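Local coordinates for GDSL-like protein (Roseburia intestinalis L1-82, PDB 6HFZ) that removes acetyl groups from acetylated mannans as a two-domain esterase of the GDSL (SGNH hydrolase) family, at residues A27-L38 with F67-G78. Residues are numbered along the deposited sequence; the frame is centred on the assembly and turned at random.
Sequences AKAGEALNIAFL and FPQADFTYINAG
Strands 32-38 and 71-78 run parallel, their axes 4.7 Å apart at closest approach and inclined by 24°. Seven backbone hydrogen bonds join them, from Asp71 N to Glu31 O at one end to Ala77 N on Phe37 O (2.8 Å) at the other. Strand 71-78 is the outermost strand here, whereas strand 32-39 also pairs with strand 102-106; helix 55-66 makes the crossover between the pair, as in the three-layer SGNH hydrolase fold.

Leu33, Ile35, Phe37, Phe72, Tyr74 and Asn76 share the face towards that helix. With CG beside its backbone N (chi1 -64°), the Phe72 ring leans across to strand 32-38, bringing CE1 to Leu33 CD1 (3.7 Å) and CD1 to Ile35 CG1 (3.6 Å). Farther along, the Phe37 and Tyr74 rings meet obliquely, planes at 59°. Asn76 ND2 donates almost straight to Tyr74 OH (3.0 Å) and is also hydrogen-bonded to Thr43 O, while its OD1 accepts from Gly78 N in an Asx turn. On the other face Ile75 CD1 packs on Asn34 CB (3.7 Å), and Asn34 ND2 is hydrogen-bonded to Glu99 O.

Before the strands, Ala27 CB sits over one face of the Phe67 ring, a CH-pi contact 3.7 Å from the centroid. Gln69 bends at chi2 and gives NE2 to Lys28 O (3.1 Å), beside the Schellman turn at Gly30. Backbone bonding thus sets the register, apolar contacts dominate the helix-facing side up to the Asn76-Tyr74 bond, and the Asn76 amide, bonded at both ends, holds the backbone at Gly78, near but not touching a probable Ser-His-Asp triad.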
loop_
_atom_site.group_PDB
_atom_site.type_symbol
_atom_site.label_atom_id
_atom_site.label_comp_id
_atom_site.label_asym_id
_atom_site.label_seq_id
_atom_site.Cartn_x
_atom_site.Cartn_y
_atom_site.Cartn_z
ATOM N N ALA A 27 6.570 12.738 22.984
ATOM C CA ALA A 27 7.367 11.560 23.436
ATOM C C ALA A 27 8.268 11.973 24.602
ATOM O O ALA A 27 8.433 11.239 25.581
ATOM C CB ALA A 27 8.210 11.047 22.295
ATOM N N LYS A 28 8.841 13.163 24.479
ATOM C CA LYS A 28 9.790 13.677 25.489
ATOM C C LYS A 28 9.038 13.854 26.822
ATOM O O LYS A 28 9.575 13.502 27.912
ATOM C CB LYS A 28 10.401 14.973 24.952
ATOM C CG LYS A 28 11.615 15.484 25.713
ATOM C CD LYS A 28 12.367 16.552 24.929
ATOM C CE LYS A 28 13.876 16.395 24.979
ATOM N NZ LYS A 28 14.416 16.745 26.314
ATOM N N ALA A 29 7.770 14.306 26.725
ATOM C CA ALA A 29 6.876 14.520 27.872
ATOM C C ALA A 29 6.305 13.201 28.420
ATOM O O ALA A 29 5.549 13.218 29.413
ATOM C CB ALA A 29 5.767 15.466 27.492
ATOM N N GLY A 30 6.607 12.077 27.760
ATOM C CA GLY A 30 6.309 10.722 28.259
ATOM C C GLY A 30 4.916 10.217 27.896
ATOM O O GLY A 30 4.407 9.281 28.525
ATOM N N GLU A 31 4.296 10.822 26.874
ATOM C CA GLU A 31 2.952 10.437 26.429
ATOM C C GLU A 31 2.950 9.045 25.764
ATOM O O GLU A 31 3.978 8.457 25.472
ATOM C CB GLU A 31 2.414 11.471 25.446
ATOM C CG GLU A 31 2.189 12.846 26.034
ATOM C CD GLU A 31 1.420 13.813 25.145
ATOM O OE1 GLU A 31 0.746 13.354 24.162
ATOM O OE2 GLU A 31 1.456 15.018 25.449
ATOM N N ALA A 32 1.753 8.514 25.535
ATOM C CA ALA A 32 1.562 7.252 24.803
ATOM C C ALA A 32 1.319 7.565 23.311
ATOM O O ALA A 32 0.479 8.384 22.977
ATOM C CB ALA A 32 0.421 6.481 25.403
ATOM N N LEU A 33 2.093 6.917 22.420
ATOM C CA LEU A 33 2.108 7.265 21.016
ATOM C C LEU A 33 2.018 6.005 20.155
ATOM O O LEU A 33 2.540 4.931 20.498
ATOM C CB LEU A 33 3.379 8.057 20.717
ATOM C CG LEU A 33 3.448 9.418 21.394
ATOM C CD1 LEU A 33 4.880 9.929 21.430
ATOM C CD2 LEU A 33 2.513 10.425 20.736
ATOM N N ASN A 34 1.333 6.165 19.017
ATOM C CA ASN A 34 1.097 5.096 18.081
ATOM C C ASN A 34 1.962 5.332 16.827
ATOM O O ASN A 34 1.820 6.332 16.176
ATOM C CB ASN A 34 -0.392 5.070 17.736
ATOM C CG ASN A 34 -1.264 4.698 18.920
ATOM O OD1 ASN A 34 -0.874 3.895 19.762
ATOM N ND2 ASN A 34 -2.471 5.222 18.966
ATOM N N ILE A 35 2.864 4.398 16.553
ATOM C CA ILE A 35 3.843 4.486 15.479
ATOM C C ILE A 35 3.424 3.502 14.376
ATOM O O ILE A 35 3.469 2.288 14.631
ATOM C CB ILE A 35 5.231 4.141 16.054
ATOM C CG1 ILE A 35 5.596 4.994 17.282
ATOM C CG2 ILE A 35 6.311 4.212 14.972
ATOM C CD1 ILE A 35 5.622 6.492 17.054
ATOM N N ALA A 36 3.041 4.007 13.186
ATOM C CA ALA A 36 2.447 3.178 12.185
ATOM C C ALA A 36 3.235 3.200 10.871
ATOM O O ALA A 36 3.937 4.139 10.556
ATOM C CB ALA A 36 1.025 3.580 11.972
ATOM N N PHE A 37 2.984 2.159 10.087
ATOM C CA PHE A 37 3.626 1.942 8.791
ATOM C C PHE A 37 2.616 1.361 7.809
ATOM O O PHE A 37 1.982 0.385 8.122
ATOM C CB PHE A 37 4.774 0.944 8.937
ATOM C CG PHE A 37 5.773 1.304 9.999
ATOM C CD1 PHE A 37 5.504 1.045 11.336
ATOM C CD2 PHE A 37 7.007 1.862 9.671
ATOM C CE1 PHE A 37 6.418 1.363 12.315
ATOM C CE2 PHE A 37 7.884 2.245 10.665
ATOM C CZ PHE A 37 7.599 1.971 11.978
ATOM N N LEU A 38 2.471 2.001 6.631
ATOM C CA LEU A 38 1.563 1.574 5.594
ATOM C C LEU A 38 2.388 1.414 4.310
ATOM O O LEU A 38 3.041 2.314 3.857
ATOM C CB LEU A 38 0.429 2.590 5.433
ATOM C CG LEU A 38 -0.652 2.234 4.400
ATOM C CD1 LEU A 38 -1.568 1.169 4.961
ATOM C CD2 LEU A 38 -1.457 3.472 4.014
ATOM N N PHE A 67 13.174 7.797 23.420
ATOM C CA PHE A 67 12.230 8.405 24.382
ATOM C C PHE A 67 11.755 7.316 25.340
ATOM O O PHE A 67 10.627 6.824 25.236
ATOM C CB PHE A 67 11.075 9.099 23.638
ATOM C CG PHE A 67 11.461 10.070 22.540
ATOM C CD1 PHE A 67 11.827 11.382 22.830
ATOM C CD2 PHE A 67 11.439 9.681 21.200
ATOM C CE1 PHE A 67 12.150 12.282 21.823
ATOM C CE2 PHE A 67 11.766 10.578 20.195
ATOM C CZ PHE A 67 12.127 11.877 20.502
ATOM N N PRO A 68 12.629 6.814 26.250
ATOM C CA PRO A 68 12.271 5.684 27.118
ATOM C C PRO A 68 11.100 5.940 28.089
ATOM O O PRO A 68 10.518 4.984 28.624
ATOM C CB PRO A 68 13.555 5.390 27.916
ATOM C CG PRO A 68 14.399 6.638 27.788
ATOM C CD PRO A 68 14.014 7.277 26.466
ATOM N N GLN A 69 10.770 7.215 28.290
ATOM C CA GLN A 69 9.696 7.663 29.177
ATOM C C GLN A 69 8.328 7.503 28.490
ATOM O O GLN A 69 7.313 7.496 29.176
ATOM C CB GLN A 69 9.951 9.114 29.629
ATOM C CG GLN A 69 10.137 10.137 28.508
ATOM C CD GLN A 69 11.547 10.259 27.964
ATOM O OE1 GLN A 69 12.326 9.306 27.957
ATOM N NE2 GLN A 69 11.899 11.449 27.504
ATOM N N ALA A 70 8.295 7.423 27.144
ATOM C CA ALA A 70 7.013 7.299 26.402
ATOM C C ALA A 70 6.611 5.823 26.261
ATOM O O ALA A 70 7.444 4.921 26.379
ATOM C CB ALA A 70 7.130 7.984 25.066
ATOM N N ASP A 71 5.308 5.594 26.042
ATOM C CA ASP A 71 4.748 4.268 25.732
ATOM C C ASP A 71 4.364 4.188 24.247
ATOM O O ASP A 71 3.445 4.851 23.804
ATOM C CB ASP A 71 3.501 3.992 26.567
ATOM C CG ASP A 71 3.857 3.640 27.993
ATOM O OD1 ASP A 71 4.493 2.583 28.178
ATOM O OD2 ASP A 71 3.541 4.456 28.896
ATOM N N PHE A 72 5.070 3.357 23.498
ATOM C CA PHE A 72 4.800 3.277 22.052
ATOM C C PHE A 72 4.083 1.978 21.697
ATOM O O PHE A 72 4.401 0.905 22.252
ATOM C CB PHE A 72 6.102 3.376 21.266
ATOM C CG PHE A 72 6.816 4.689 21.421
ATOM C CD1 PHE A 72 6.375 5.800 20.707
ATOM C CD2 PHE A 72 7.907 4.823 22.279
ATOM C CE1 PHE A 72 7.047 7.009 20.783
ATOM C CE2 PHE A 72 8.579 6.028 22.342
ATOM C CZ PHE A 72 8.135 7.118 21.635
ATOM N N THR A 73 3.191 2.092 20.689
ATOM C CA THR A 73 2.443 0.998 20.120
ATOM C C THR A 73 2.838 0.861 18.639
ATOM O O THR A 73 2.869 1.868 17.960
ATOM C CB THR A 73 0.930 1.214 20.240
ATOM O OG1 THR A 73 0.625 1.306 21.637
ATOM C CG2 THR A 73 0.115 0.077 19.655
ATOM N N TYR A 74 3.139 -0.368 18.240
ATOM C CA TYR A 74 3.651 -0.736 16.890
ATOM C C TYR A 74 2.470 -1.152 16.009
ATOM O O TYR A 74 1.770 -2.098 16.364
ATOM C CB TYR A 74 4.655 -1.873 17.006
ATOM C CG TYR A 74 5.223 -2.433 15.716
ATOM C CD1 TYR A 74 5.993 -1.656 14.860
ATOM C CD2 TYR A 74 5.062 -3.762 15.394
ATOM C CE1 TYR A 74 6.523 -2.168 13.687
ATOM C CE2 TYR A 74 5.653 -4.312 14.261
ATOM C CZ TYR A 74 6.372 -3.515 13.389
ATOM O OH TYR A 74 6.933 -4.175 12.320
ATOM N N ILE A 75 2.224 -0.406 14.912
ATOM C CA ILE A 75 1.158 -0.686 13.962
ATOM C C ILE A 75 1.767 -0.946 12.578
ATOM O O ILE A 75 2.180 -0.001 11.943
ATOM C CB ILE A 75 0.139 0.462 13.914
ATOM C CG1 ILE A 75 -0.466 0.728 15.294
ATOM C CG2 ILE A 75 -0.942 0.234 12.860
ATOM C CD1 ILE A 75 -0.820 2.170 15.438
ATOM N N ASN A 76 1.838 -2.225 12.186
ATOM C CA ASN A 76 2.385 -2.617 10.892
ATOM C C ASN A 76 1.232 -2.997 9.982
ATOM O O ASN A 76 0.714 -4.082 10.106
ATOM C CB ASN A 76 3.414 -3.734 10.963
ATOM C CG ASN A 76 4.124 -3.887 9.635
ATOM O OD1 ASN A 76 3.496 -3.781 8.582
ATOM N ND2 ASN A 76 5.429 -4.094 9.689
ATOM N N ALA A 77 0.912 -2.083 9.055
ATOM C CA ALA A 77 -0.198 -2.213 8.120
ATOM C C ALA A 77 0.329 -2.500 6.707
ATOM O O ALA A 77 -0.298 -2.135 5.710
ATOM C CB ALA A 77 -1.043 -0.979 8.138
ATOM N N GLY A 78 1.486 -3.142 6.610
ATOM C CA GLY A 78 2.031 -3.624 5.332
ATOM C C GLY A 78 1.273 -4.846 4.813
ATOM O O GLY A 78 0.923 -5.742 5.607
#